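Local coordinates for aminotransferase class I and II (Streptococcus suis 89/1591, PDB 3P6K), which probably catalyses the pyridoxal-phosphate-dependent transfer of amino groups, as a dimeric member of the class I and II aminotransferase family, at residues Y22-V27 / K359-L364; S309-A314 / V346-A351; P296-I301 / Q366-F371; H279-N284 / P303-T308; I29-L34 / S225-R230. All coordinates share one frame; numbering follows the deposited sequence. Where two conformers were deposited one is given.

Contact 1: Y22-V27 / K359-L364; sequences YDIAGV and KGLEKL
Tyr-22 lays one face of its ring on the side chain of Lys-359 on helix 354-368. Lys-359 CB stands 3.8 Å from the centroid of the Tyr-22 ring and 15° off its normal, a CH-pi contact shifted toward the rim on the CE1 and CZ side. With CG anti to its carbonyl carbon (chi1 -70°) and extended beyond, the lysine slants across the ring, and Lys-359 CD passes 3.7 Å from Tyr-22 OH. A water in the plane of the ring closes the polar end: it lies 2.7 Å from Tyr-22 OH and accepts from Lys-359 NZ at 3.2 Å, while the ammonium also pairs with Glu-355. Gly-360 has no side chain to stand between helix and strand, which lets Tyr-22 CB come within 3.9 Å of Gly-360 CA and Ile-24 CD1 within 4.3 Å of the same atom. The contact seats helix 354-368 against the short strand 22-23, which pairs in parallel with strand 332-333, in the C-terminal part of the fold. Ile-24 CD1 also reaches Leu-361 CD2. Ile-24 is buried; beyond it the chain makes an Asx turn, Ala-25 N donating to Asp-23 OD1 at 2.9 Å, nearly along the C-O axis. Lys-363 CG adds a looser touch at the Tyr-22 ring, and Leu-361 continues onto Leu-288 and Trp-291 of helix 270-294.

Contact 2: S309-A314 / V346-A351; sequences SFVKIA and VRLGFA
Ser-309 meets Leu-348 and Phe-350 with every atom of its side chain. Its CB abuts the Phe-350 ring at the edge, 4.0 Å from CE1, and lies 3.6 Å from Leu-348 O. Chi1 of 67° sets OG between the backbone N and the carbonyl carbon, and from there the hydroxyl donates to Leu-348 O at 2.7 Å, only 15° out of the carbonyl plane. The same oxygen takes a weak bond from Ser-309 N. Strands 308-313 and 345-349 are antiparallel neighbours in the four-stranded sheet of the C-terminal part, with Val-311 and Val-346 a hydrogen-bonded pair and Phe-310 and Arg-347 a non-hydrogen-bonded one. Val-311 N donates to Val-346 O at 2.9 Å and Val-346 N returns the bond. On the face with Ser-309, Ile-313 CD1 packs at 3.8 Å on Val-346 CG2, the two side chains at about a right angle. On the other face the Phe-310 ring turns its edge to Arg-347 CA, while the Arg-347 guanidinium runs off to Asn-165 and to Ala-25 O.

Contact 3: P296-I301 / Q366-F371; sequences PLVSYI and QFLRRF. With SO4 (sulfate ion), chain H.
The guanidinium of Arg-369 is met obliquely by two aliphatic groups, Leu-297 CD1 and Pro-296 CD, its NH2 lying 4.4 Å from Pro-296 CD. Salt bridges to Glu-295 and Asp-372 hold the guanidinium in place. The Phe-371 ring has Leu-368 O and Phe-367 CE2 in its plane, at the edge. The guanidinium of Arg-370 carries Phe-367 CE1 over one face, 3.4 Å above its plane, and presents its edge to a sulfate ion, probably from the crystallisation liquor. There Arg-370 NH1 donates to sulfate O2 at 2.6 Å with a bent N-H...O angle of 134°, and His-330 binds the same ion. Together the two segments bring the end of helix 354-368 against the edge strand 298-300 of the four-stranded antiparallel sheet, with helix 270-294 packed beside them. Leu-297 is the main link. Its CG stands anti to the carbonyl carbon (chi1 -65°), which carries CD1 out to Leu-368 O at 3.5 Å and to Phe-371 CB at 4.2 Å. Phe-371 crosses it at about a right angle. Deeper in, Val-298 CG1 touches Leu-368 CD1 at 3.6 Å, the two side chains slanted against each other. Leu-368 goes on to Ile-313 of the neighbouring strand and Phe-322 of helix 319-330, while Val-298 rests on Trp-291 and Ile-292.

Contact 4: H279-N284 / P303-T308; sequences HILEEN and PAVVST
Where Leu-281 and Glu-282 lean on Val-305, the shortest sound polar bond belongs to the helix itself: Asn-284 N donates to Ile-280 O at 2.8 Å. No hydrogen bond joins the two segments; the contact is apolar. Leu-281 points at the loop and splits over it. Leu-281 CD1 lies 4.0 Å from Ser-307 CB, while Leu-281 CD2 is placed 3.4 Å from Val-305 CG1, a closeness that is doubtful, since both leucine torsions are off the staggered positions (chi1 -144°, chi2 144°). Long helix 270-294, of the kind that spans the two domains in fold type I aminotransferases, is here pressed against the connection between the neighbouring antiparallel strands 298-300 and 308-313. That connection turns sharply: Ala-304 is the centre of an inverse gamma turn, with a weak bond from Val-305 N to Pro-303 O, and Val-305 follows in a left-handed backbone conformation. Val-305 CG1 also comes within 4.4 Å of Glu-282 CG, whose carboxylate pairs with Arg-278. Asn-284 ND2 is bonded to Phe-350 O, and the backbone of Ser-307 pairs with Phe-350.

Contact 5: I29-L34 / S225-R230; sequences ISSLTL and SLPGIR. With SO4 (sulfate ion), chain G.
Leu-32 N gives a nearly straight bond to Ser-225 O, 2.8 Å long with an N-H...O angle of 164° and lying in the carbonyl plane. Ser-31 turns its polar side to a sulfate ion, probably from the crystallisation liquor: with OG anti to the carbonyl carbon (chi1 -60°), the hydroxyl donates to sulfate O3 at 2.7 Å. Ile-29 N binds the same oxygen at 3.0 Å and Ser-31 N reaches O1, so the backbone curls round the ion; Ser-28 of this chain and Asn-58 of the second subunit also bind it. Ser-225 OG makes a weak bond to Ser-30 O and has Asn-277 as its stronger partner, whereas Ser-30 O also receives Arg-276. Ser-31 OG lies 3.5 Å from Pro-227 CD, and Ile-29 CD1 rests at 3.8 Å on Pro-227 CG. Leu-32 CB meets Leu-226 CD2 at 3.9 Å. Pro-227 O is gripped twice, by Arg-230 N and by Arg-230 NH1, the latter on a lone pair and near the guanidinium plane. That hold helps to fix the rotation of Arg-230, whose NH1 also binds a phosphate oxygen of the lysine-pyridoxal-phosphate residue at position 222 while NE and NH2 bond to Cys-254 and Met-252 of the second subunit, in keeping with the cofactor-phosphate site of fold type I aminotransferases at their dimer interface.

Overall arrangement
From the N terminus, strand 22-23 opens contact 1, which closes only at helix 354-368 and holds contacts 2, 4 and 5 inside its loop. Residues 29-34 follow at once, and contact 5 closes on 225-230, tying the N-terminal segment to the cofactor region. Contact 4 comes next, joining helix 270-294 to the loop before strand 308-313. It crosses contact 3, which runs from 296-301 to 366-371 and encloses contact 2, the pairing of strands 308-313 and 345-349; contacts 1 and 3 cross too. Contact 2 touches all the others, through Ile-24, Ser-299, Asn-284 and Ser-30, whereas contacts 3 and 5 stand about 32 Å apart, centre to centre.

Contact 1: Y22-V27 / K359-L364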
# COMPACT_ATOMS: atom_id res chain seq x y z
N TYR B 22 11.80 -7.49 -25.53
CA TYR B 22 13.03 -6.95 -24.88
C TYR B 22 12.67 -5.67 -24.11
O TYR B 22 12.63 -4.60 -24.68
CB TYR B 22 14.14 -6.73 -25.92
CG TYR B 22 14.35 -7.90 -26.88
CD1 TYR B 22 14.75 -9.16 -26.41
CD2 TYR B 22 14.15 -7.76 -28.25
CE1 TYR B 22 14.93 -10.27 -27.30
CE2 TYR B 22 14.35 -8.83 -29.14
CZ TYR B 22 14.74 -10.09 -28.66
OH TYR B 22 14.93 -11.14 -29.54
N ASP B 23 12.41 -5.81 -22.82
CA ASP B 23 11.97 -4.71 -21.95
C ASP B 23 13.14 -3.98 -21.36
O ASP B 23 13.73 -4.41 -20.38
CB ASP B 23 11.05 -5.22 -20.83
CG ASP B 23 10.52 -4.11 -19.90
OD1 ASP B 23 10.80 -2.90 -20.08
OD2 ASP B 23 9.80 -4.47 -18.94
N ILE B 24 13.48 -2.86 -21.99
CA ILE B 24 14.56 -2.00 -21.52
C ILE B 24 13.95 -0.69 -21.05
O ILE B 24 14.61 0.32 -21.17
CB ILE B 24 15.71 -1.83 -22.57
CG1 ILE B 24 15.21 -1.28 -23.91
CG2 ILE B 24 16.39 -3.17 -22.76
CD1 ILE B 24 16.26 -1.12 -24.93
N ALA B 25 12.72 -0.73 -20.53
CA ALA B 25 12.00 0.48 -20.07
C ALA B 25 12.17 0.80 -18.59
O ALA B 25 11.72 1.86 -18.14
CB ALA B 25 10.48 0.37 -20.40
N GLY B 26 12.81 -0.09 -17.82
CA GLY B 26 13.07 0.12 -16.40
C GLY B 26 12.24 -0.73 -15.46
O GLY B 26 12.37 -0.54 -14.27
N VAL B 27 11.37 -1.60 -15.97
CA VAL B 27 10.56 -2.51 -15.13
C VAL B 27 11.33 -3.79 -14.81
O VAL B 27 11.20 -4.30 -13.69
CB VAL B 27 9.17 -2.84 -15.78
CG1 VAL B 27 8.43 -3.94 -14.98
CG2 VAL B 27 8.33 -1.58 -15.86
N LYS B 359 20.12 -7.55 -27.18
CA LYS B 359 19.12 -7.72 -28.25
C LYS B 359 18.23 -6.48 -28.44
O LYS B 359 17.94 -6.11 -29.58
CB LYS B 359 18.33 -9.00 -28.08
CG LYS B 359 19.18 -10.24 -28.35
CD LYS B 359 18.35 -11.52 -28.18
CE LYS B 359 19.17 -12.80 -28.39
NZ LYS B 359 18.35 -13.99 -27.94
N GLY B 360 17.84 -5.84 -27.34
CA GLY B 360 17.10 -4.57 -27.38
C GLY B 360 17.85 -3.49 -28.17
O GLY B 360 17.29 -2.88 -29.07
N LEU B 361 19.14 -3.34 -27.88
CA LEU B 361 19.98 -2.34 -28.51
C LEU B 361 20.28 -2.65 -29.97
O LEU B 361 20.40 -1.72 -30.75
CB LEU B 361 21.27 -2.09 -27.70
CG LEU B 361 21.15 -1.53 -26.27
CD1 LEU B 361 22.54 -1.33 -25.64
CD2 LEU B 361 20.37 -0.22 -26.22
N GLU B 362 20.44 -3.93 -30.31
CA GLU B 362 20.65 -4.36 -31.70
C GLU B 362 19.45 -4.02 -32.57
O GLU B 362 19.62 -3.51 -33.68
CB GLU B 362 20.96 -5.87 -31.80
CG GLU B 362 22.39 -6.19 -31.35
CD GLU B 362 22.67 -7.66 -31.02
OE1 GLU B 362 21.73 -8.49 -30.91
OE2 GLU B 362 23.88 -7.98 -30.85
N LYS B 363 18.26 -4.29 -32.07
CA LYS B 363 17.02 -3.99 -32.77
C LYS B 363 16.76 -2.47 -32.81
O LYS B 363 16.23 -1.97 -33.79
CB LYS B 363 15.83 -4.76 -32.16
CG LYS B 363 15.95 -6.29 -32.26
CD LYS B 363 15.85 -6.82 -33.71
CE LYS B 363 15.65 -8.36 -33.75
NZ LYS B 363 15.25 -8.92 -35.10
N LEU B 364 17.12 -1.76 -31.74
CA LEU B 364 17.02 -0.30 -31.73
C LEU B 364 17.95 0.30 -32.81
O LEU B 364 17.53 1.19 -33.53
CB LEU B 364 17.31 0.28 -30.34
CG LEU B 364 17.24 1.81 -30.15
CD1 LEU B 364 15.98 2.40 -30.78
CD2 LEU B 364 17.29 2.16 -28.65
O HOH W 1 15.22 -13.58 -28.44

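Contact 2: S309-A314 / V346-A351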
# COMPACT_ATOMS: atom_id res chain seq x y z
N SER B 309 18.50 5.47 -17.23
CA SER B 309 19.16 6.43 -18.11
C SER B 309 18.11 7.09 -18.92
O SER B 309 16.99 6.55 -19.06
CB SER B 309 20.20 5.80 -19.04
OG SER B 309 19.64 4.94 -20.01
N PHE B 310 18.45 8.26 -19.42
CA PHE B 310 17.55 9.07 -20.21
C PHE B 310 18.42 9.44 -21.42
O PHE B 310 19.33 10.26 -21.28
CB PHE B 310 17.05 10.23 -19.36
CG PHE B 310 15.73 10.85 -19.81
CD1 PHE B 310 14.60 10.05 -20.10
CD2 PHE B 310 15.58 12.22 -19.81
CE1 PHE B 310 13.39 10.64 -20.44
CE2 PHE B 310 14.37 12.83 -20.16
CZ PHE B 310 13.27 12.02 -20.47
N VAL B 311 18.14 8.79 -22.55
CA VAL B 311 18.96 8.83 -23.76
C VAL B 311 18.33 9.74 -24.82
O VAL B 311 17.17 9.56 -25.14
CB VAL B 311 19.11 7.38 -24.32
CG1 VAL B 311 19.91 7.37 -25.62
CG2 VAL B 311 19.76 6.43 -23.24
N LYS B 312 19.11 10.66 -25.37
CA LYS B 312 18.65 11.62 -26.41
C LYS B 312 18.73 10.94 -27.77
O LYS B 312 19.77 10.40 -28.13
CB LYS B 312 19.51 12.88 -26.41
CG LYS B 312 19.01 14.00 -27.37
CD LYS B 312 19.73 15.39 -27.19
CE LYS B 312 21.28 15.29 -27.09
NZ LYS B 312 22.00 16.65 -27.01
N ILE B 313 17.64 10.98 -28.53
CA ILE B 313 17.57 10.37 -29.86
C ILE B 313 17.42 11.50 -30.87
O ILE B 313 16.39 12.18 -30.89
CB ILE B 313 16.44 9.31 -29.95
CG1 ILE B 313 16.60 8.27 -28.83
CG2 ILE B 313 16.41 8.64 -31.37
CD1 ILE B 313 15.75 7.00 -29.00
N ALA B 314 18.46 11.69 -31.70
CA ALA B 314 18.55 12.79 -32.68
C ALA B 314 17.82 12.45 -33.99
O ALA B 314 18.44 12.27 -35.07
CB ALA B 314 20.01 13.15 -32.95
N VAL B 346 14.30 9.18 -24.30
CA VAL B 346 13.60 7.98 -23.90
C VAL B 346 14.27 7.46 -22.63
O VAL B 346 15.49 7.61 -22.48
CB VAL B 346 13.66 6.87 -24.97
CG1 VAL B 346 12.95 7.31 -26.21
CG2 VAL B 346 15.09 6.45 -25.29
N ARG B 347 13.48 6.89 -21.71
CA ARG B 347 14.01 6.26 -20.51
C ARG B 347 14.38 4.86 -20.93
O ARG B 347 13.51 4.13 -21.46
CB ARG B 347 13.01 6.20 -19.35
CG ARG B 347 13.69 5.69 -18.05
CD ARG B 347 12.76 5.68 -16.87
NE ARG B 347 11.86 4.53 -16.85
CZ ARG B 347 10.83 4.39 -16.01
NH1 ARG B 347 10.52 5.33 -15.12
NH2 ARG B 347 10.08 3.29 -16.09
N LEU B 348 15.64 4.50 -20.71
CA LEU B 348 16.16 3.19 -21.04
C LEU B 348 16.73 2.65 -19.74
O LEU B 348 17.67 3.22 -19.19
CB LEU B 348 17.22 3.33 -22.13
CG LEU B 348 17.76 2.10 -22.87
CD1 LEU B 348 18.43 2.54 -24.17
CD2 LEU B 348 18.72 1.26 -21.99
N GLY B 349 16.11 1.57 -19.23
CA GLY B 349 16.54 0.87 -18.02
C GLY B 349 17.38 -0.30 -18.48
O GLY B 349 16.97 -1.05 -19.37
N PHE B 350 18.53 -0.48 -17.85
CA PHE B 350 19.49 -1.50 -18.25
C PHE B 350 19.94 -2.43 -17.12
O PHE B 350 20.94 -3.12 -17.27
CB PHE B 350 20.66 -0.82 -18.96
CG PHE B 350 21.37 0.18 -18.11
CD1 PHE B 350 20.93 1.51 -18.08
CD2 PHE B 350 22.44 -0.20 -17.33
CE1 PHE B 350 21.56 2.44 -17.29
CE2 PHE B 350 23.06 0.72 -16.53
CZ PHE B 350 22.63 2.05 -16.52
N ALA B 351 19.15 -2.51 -16.04
CA ALA B 351 19.37 -3.51 -14.96
C ALA B 351 18.76 -4.89 -15.33
O ALA B 351 18.77 -5.79 -14.49
CB ALA B 351 18.76 -3.02 -13.63

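Contact 3: P296-I301 / Q366-F371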
# COMPACT_ATOMS: atom_id res chain seq x y z
N PRO B 296 25.62 6.96 -34.00
CA PRO B 296 25.67 8.42 -34.20
C PRO B 296 24.38 9.22 -33.88
O PRO B 296 24.48 10.41 -33.61
CB PRO B 296 26.04 8.55 -35.69
CG PRO B 296 25.46 7.36 -36.29
CD PRO B 296 25.65 6.26 -35.30
N LEU B 297 23.21 8.60 -33.90
CA LEU B 297 21.94 9.27 -33.59
C LEU B 297 21.59 9.30 -32.07
O LEU B 297 20.58 9.92 -31.69
CB LEU B 297 20.80 8.62 -34.39
CG LEU B 297 20.88 8.77 -35.93
CD1 LEU B 297 19.79 7.94 -36.63
CD2 LEU B 297 20.82 10.25 -36.35
N VAL B 298 22.42 8.68 -31.21
CA VAL B 298 22.13 8.65 -29.78
C VAL B 298 23.28 9.19 -28.93
O VAL B 298 24.48 8.99 -29.24
CB VAL B 298 21.68 7.26 -29.28
CG1 VAL B 298 20.61 6.66 -30.23
CG2 VAL B 298 22.87 6.32 -29.12
N SER B 299 22.89 9.89 -27.86
CA SER B 299 23.82 10.47 -26.87
C SER B 299 23.10 10.63 -25.52
O SER B 299 21.86 10.63 -25.47
CB SER B 299 24.35 11.82 -27.34
OG SER B 299 23.30 12.78 -27.45
N TYR B 300 23.88 10.75 -24.45
CA TYR B 300 23.32 10.98 -23.11
C TYR B 300 24.31 11.54 -22.12
O TYR B 300 25.52 11.57 -22.39
CB TYR B 300 22.68 9.69 -22.56
CG TYR B 300 23.56 8.54 -22.05
CD1 TYR B 300 24.90 8.38 -22.39
CD2 TYR B 300 22.95 7.51 -21.30
CE1 TYR B 300 25.66 7.26 -21.90
CE2 TYR B 300 23.69 6.41 -20.81
CZ TYR B 300 25.03 6.29 -21.11
OH TYR B 300 25.71 5.19 -20.67
N ILE B 301 23.76 12.03 -21.00
CA ILE B 301 24.53 12.36 -19.80
C ILE B 301 24.53 11.02 -19.09
O ILE B 301 23.46 10.58 -18.61
CB ILE B 301 23.83 13.41 -18.90
CG1 ILE B 301 23.63 14.74 -19.66
CG2 ILE B 301 24.63 13.62 -17.59
CD1 ILE B 301 24.89 15.41 -20.03
N GLN B 366 19.00 -1.18 -35.60
CA GLN B 366 18.37 -1.49 -36.88
C GLN B 366 17.28 -0.49 -37.20
O GLN B 366 17.26 0.07 -38.27
CB GLN B 366 17.74 -2.88 -36.91
CG GLN B 366 18.71 -4.02 -37.18
CD GLN B 366 17.96 -5.34 -37.35
OE1 GLN B 366 18.13 -6.25 -36.53
NE2 GLN B 366 17.08 -5.42 -38.36
N PHE B 367 16.39 -0.27 -36.23
CA PHE B 367 15.28 0.66 -36.34
C PHE B 367 15.74 2.09 -36.64
O PHE B 367 15.14 2.76 -37.49
CB PHE B 367 14.44 0.65 -35.08
CG PHE B 367 13.19 1.45 -35.18
CD1 PHE B 367 12.13 0.99 -35.96
CD2 PHE B 367 13.03 2.64 -34.48
CE1 PHE B 367 10.95 1.71 -36.06
CE2 PHE B 367 11.83 3.37 -34.56
CZ PHE B 367 10.79 2.90 -35.35
N LEU B 368 16.80 2.53 -35.96
CA LEU B 368 17.38 3.86 -36.18
C LEU B 368 17.91 4.08 -37.62
O LEU B 368 17.99 5.22 -38.03
CB LEU B 368 18.47 4.21 -35.14
CG LEU B 368 17.95 4.58 -33.74
CD1 LEU B 368 19.05 4.49 -32.70
CD2 LEU B 368 17.28 5.97 -33.75
N ARG B 369 18.24 3.02 -38.35
CA ARG B 369 18.69 3.10 -39.76
C ARG B 369 17.59 3.71 -40.66
O ARG B 369 17.91 4.30 -41.67
CB ARG B 369 19.12 1.73 -40.34
CG ARG B 369 20.18 0.90 -39.58
CD ARG B 369 21.62 1.40 -39.62
NE ARG B 369 21.86 2.76 -39.09
CZ ARG B 369 22.09 3.12 -37.82
NH1 ARG B 369 22.10 2.23 -36.81
NH2 ARG B 369 22.28 4.42 -37.53
N ARG B 370 16.31 3.57 -40.29
CA ARG B 370 15.19 4.21 -41.02
C ARG B 370 15.27 5.75 -41.08
O ARG B 370 14.58 6.35 -41.90
CB ARG B 370 13.85 3.85 -40.38
CG ARG B 370 13.47 2.38 -40.52
CD ARG B 370 12.54 1.92 -39.40
NE ARG B 370 11.12 2.23 -39.57
CZ ARG B 370 10.11 1.36 -39.57
NH1 ARG B 370 10.26 0.03 -39.41
NH2 ARG B 370 8.87 1.83 -39.72
N PHE B 371 16.06 6.36 -40.19
CA PHE B 371 16.23 7.81 -40.08
C PHE B 371 17.53 8.35 -40.66
O PHE B 371 17.78 9.54 -40.52
CB PHE B 371 16.10 8.22 -38.60
CG PHE B 371 14.80 7.82 -38.01
CD1 PHE B 371 13.67 8.61 -38.21
CD2 PHE B 371 14.67 6.62 -37.34
CE1 PHE B 371 12.42 8.22 -37.70
CE2 PHE B 371 13.42 6.22 -36.82
CZ PHE B 371 12.30 7.02 -37.00
S SO4 H . 13.15 -2.12 -39.28
O1 SO4 H . 14.15 -1.96 -38.23
O2 SO4 H . 11.79 -1.95 -38.77
O3 SO4 H . 13.40 -1.18 -40.37
O4 SO4 H . 13.24 -3.45 -39.83

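Contact 4: H279-N284 / P303-T308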
# COMPACT_ATOMS: atom_id res chain seq x y z
N HIS B 279 27.99 -5.97 -10.37
CA HIS B 279 28.53 -6.65 -11.56
C HIS B 279 27.55 -6.52 -12.74
O HIS B 279 27.95 -6.15 -13.83
CB HIS B 279 28.95 -8.10 -11.25
CG HIS B 279 30.26 -8.19 -10.51
ND1 HIS B 279 31.32 -8.93 -10.97
CD2 HIS B 279 30.69 -7.58 -9.37
CE1 HIS B 279 32.34 -8.81 -10.13
NE2 HIS B 279 31.98 -8.00 -9.16
N ILE B 280 26.26 -6.77 -12.50
CA ILE B 280 25.22 -6.66 -13.55
C ILE B 280 25.19 -5.25 -14.14
O ILE B 280 25.29 -5.05 -15.34
CB ILE B 280 23.82 -6.97 -12.97
CG1 ILE B 280 23.69 -8.45 -12.63
CG2 ILE B 280 22.71 -6.55 -13.97
CD1 ILE B 280 22.40 -8.76 -11.83
N LEU B 281 25.11 -4.28 -13.26
CA LEU B 281 25.04 -2.86 -13.64
C LEU B 281 26.31 -2.37 -14.36
O LEU B 281 26.23 -1.71 -15.38
CB LEU B 281 24.77 -2.05 -12.38
CG LEU B 281 23.88 -0.83 -12.47
CD1 LEU B 281 23.05 -0.73 -11.16
CD2 LEU B 281 24.73 0.38 -12.77
N GLU B 282 27.48 -2.69 -13.83
CA GLU B 282 28.75 -2.29 -14.48
C GLU B 282 28.91 -2.95 -15.86
O GLU B 282 29.24 -2.25 -16.83
CB GLU B 282 29.95 -2.60 -13.58
CG GLU B 282 30.03 -1.66 -12.37
CD GLU B 282 31.23 -1.94 -11.48
OE1 GLU B 282 31.82 -3.04 -11.58
OE2 GLU B 282 31.57 -1.06 -10.66
N GLU B 283 28.69 -4.27 -15.92
CA GLU B 283 28.75 -5.02 -17.19
C GLU B 283 27.73 -4.43 -18.19
O GLU B 283 28.11 -4.13 -19.32
CB GLU B 283 28.55 -6.55 -17.03
CG GLU B 283 29.79 -7.37 -16.51
CD GLU B 283 29.77 -8.89 -16.93
OE1 GLU B 283 28.73 -9.43 -17.41
OE2 GLU B 283 30.82 -9.57 -16.77
N ASN B 284 26.48 -4.23 -17.75
CA ASN B 284 25.43 -3.65 -18.62
C ASN B 284 25.67 -2.19 -18.98
O ASN B 284 25.41 -1.80 -20.13
CB ASN B 284 24.00 -3.85 -18.05
CG ASN B 284 23.56 -5.28 -18.09
OD1 ASN B 284 24.35 -6.20 -18.36
ND2 ASN B 284 22.28 -5.49 -17.81
N PRO B 303 24.47 8.08 -16.65
CA PRO B 303 24.01 8.10 -15.25
C PRO B 303 25.15 7.77 -14.24
O PRO B 303 26.18 7.18 -14.64
CB PRO B 303 22.92 7.01 -15.25
CG PRO B 303 23.33 6.09 -16.31
CD PRO B 303 23.99 6.89 -17.36
N ALA B 304 24.97 8.12 -12.96
CA ALA B 304 26.01 7.90 -11.93
C ALA B 304 26.02 6.44 -11.48
O ALA B 304 25.81 6.16 -10.30
CB ALA B 304 25.77 8.85 -10.72
N VAL B 305 26.27 5.52 -12.41
CA VAL B 305 26.19 4.05 -12.18
C VAL B 305 24.94 3.66 -11.38
O VAL B 305 24.97 3.03 -10.31
CB VAL B 305 27.51 3.46 -11.58
CG1 VAL B 305 27.55 1.93 -11.80
CG2 VAL B 305 28.70 4.08 -12.23
N VAL B 306 23.83 4.04 -12.00
CA VAL B 306 22.47 3.82 -11.55
C VAL B 306 21.79 3.14 -12.74
O VAL B 306 22.11 3.45 -13.89
CB VAL B 306 21.89 5.26 -11.22
CG1 VAL B 306 20.44 5.31 -11.13
CG2 VAL B 306 22.55 5.77 -9.91
N SER B 307 20.82 2.27 -12.49
CA SER B 307 20.23 1.46 -13.55
C SER B 307 19.19 2.16 -14.47
O SER B 307 18.57 1.49 -15.24
CB SER B 307 19.60 0.19 -12.95
OG SER B 307 18.34 0.46 -12.37
N THR B 308 18.99 3.48 -14.34
CA THR B 308 18.06 4.21 -15.22
C THR B 308 18.90 5.22 -15.98
O THR B 308 19.96 5.65 -15.50
CB THR B 308 16.82 4.83 -14.46
OG1 THR B 308 15.91 5.42 -15.41
CG2 THR B 308 17.25 5.87 -13.44

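Contact 5: I29-L34 / S225-R230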
# COMPACT_ATOMS: atom_id res chain seq x y z
N ILE B 29 14.45 -5.70 -13.74
CA ILE B 29 15.64 -5.35 -12.90
C ILE B 29 16.43 -6.58 -12.36
O ILE B 29 17.12 -6.49 -11.35
CB ILE B 29 15.24 -4.34 -11.76
CG1 ILE B 29 14.12 -4.92 -10.85
CG2 ILE B 29 14.83 -2.95 -12.36
CD1 ILE B 29 13.43 -3.81 -10.03
N SER B 30 16.36 -7.69 -13.11
CA SER B 30 17.01 -8.93 -12.80
C SER B 30 16.63 -9.35 -11.38
O SER B 30 17.48 -9.52 -10.54
CB SER B 30 18.52 -8.83 -13.01
OG SER B 30 18.81 -8.53 -14.36
N SER B 31 15.32 -9.48 -11.15
CA SER B 31 14.78 -9.82 -9.85
C SER B 31 15.24 -11.21 -9.38
O SER B 31 15.37 -12.13 -10.17
CB SER B 31 13.26 -9.74 -9.87
OG SER B 31 12.80 -8.42 -10.20
N LEU B 32 15.51 -11.31 -8.09
CA LEU B 32 15.90 -12.57 -7.49
C LEU B 32 14.74 -13.53 -7.33
O LEU B 32 13.58 -13.12 -7.12
CB LEU B 32 16.49 -12.32 -6.10
CG LEU B 32 17.88 -11.72 -6.05
CD1 LEU B 32 18.18 -11.15 -4.69
CD2 LEU B 32 18.88 -12.79 -6.42
N THR B 33 15.05 -14.82 -7.45
CA THR B 33 14.15 -15.89 -7.08
C THR B 33 14.59 -16.21 -5.66
O THR B 33 15.71 -15.85 -5.23
CB THR B 33 14.30 -17.18 -7.93
OG1 THR B 33 15.62 -17.71 -7.73
CG2 THR B 33 14.03 -16.90 -9.41
N LEU B 34 13.74 -16.90 -4.92
CA LEU B 34 14.05 -17.30 -3.54
C LEU B 34 15.24 -18.26 -3.56
O LEU B 34 16.11 -18.16 -2.68
CB LEU B 34 12.82 -17.90 -2.84
CG LEU B 34 12.71 -17.72 -1.34
CD1 LEU B 34 12.67 -16.21 -0.98
CD2 LEU B 34 11.46 -18.49 -0.82
N SER B 225 16.89 -6.03 -5.88
CA SER B 225 16.27 -7.01 -6.77
C SER B 225 15.08 -7.84 -6.20
O SER B 225 14.86 -8.99 -6.62
CB SER B 225 17.35 -7.94 -7.35
OG SER B 225 18.32 -7.20 -8.07
N LEU B 226 14.28 -7.24 -5.32
CA LEU B 226 13.14 -7.93 -4.71
C LEU B 226 11.85 -7.10 -4.75
O LEU B 226 11.18 -6.95 -3.73
CB LEU B 226 13.54 -8.32 -3.28
CG LEU B 226 14.66 -9.34 -3.10
CD1 LEU B 226 15.27 -9.22 -1.68
CD2 LEU B 226 14.14 -10.79 -3.36
N PRO B 227 11.48 -6.58 -5.92
CA PRO B 227 10.19 -5.83 -5.93
C PRO B 227 8.95 -6.63 -5.54
O PRO B 227 8.03 -6.07 -4.98
CB PRO B 227 10.07 -5.32 -7.37
CG PRO B 227 11.03 -6.08 -8.16
CD PRO B 227 12.08 -6.67 -7.26
N GLY B 228 8.96 -7.94 -5.78
CA GLY B 228 7.86 -8.82 -5.46
C GLY B 228 7.46 -9.05 -4.02
O GLY B 228 6.39 -9.62 -3.77
N ILE B 229 8.29 -8.61 -3.07
CA ILE B 229 7.94 -8.67 -1.64
C ILE B 229 7.29 -7.36 -1.15
O ILE B 229 6.74 -7.36 -0.07
CB ILE B 229 9.11 -9.11 -0.72
CG1 ILE B 229 10.29 -8.15 -0.73
CG2 ILE B 229 9.52 -10.58 -1.03
CD1 ILE B 229 11.44 -8.54 0.26
N ARG B 230 7.33 -6.28 -1.95
CA ARG B 230 6.76 -4.96 -1.62
C ARG B 230 7.21 -4.51 -0.20
O ARG B 230 6.39 -4.38 0.70
CB ARG B 230 5.24 -4.98 -1.72
CG ARG B 230 4.60 -5.66 -2.93
CD ARG B 230 4.96 -5.11 -4.26
NE ARG B 230 4.79 -3.67 -4.38
CZ ARG B 230 5.75 -2.76 -4.57
NH1 ARG B 230 7.06 -3.09 -4.68
NH2 ARG B 230 5.39 -1.49 -4.63
S SO4 G . 12.81 -9.14 -13.88
O1 SO4 G . 13.10 -10.39 -13.22
O2 SO4 G . 11.52 -9.26 -14.49
O3 SO4 G . 12.85 -8.04 -12.88
O4 SO4 G . 13.80 -8.94 -14.89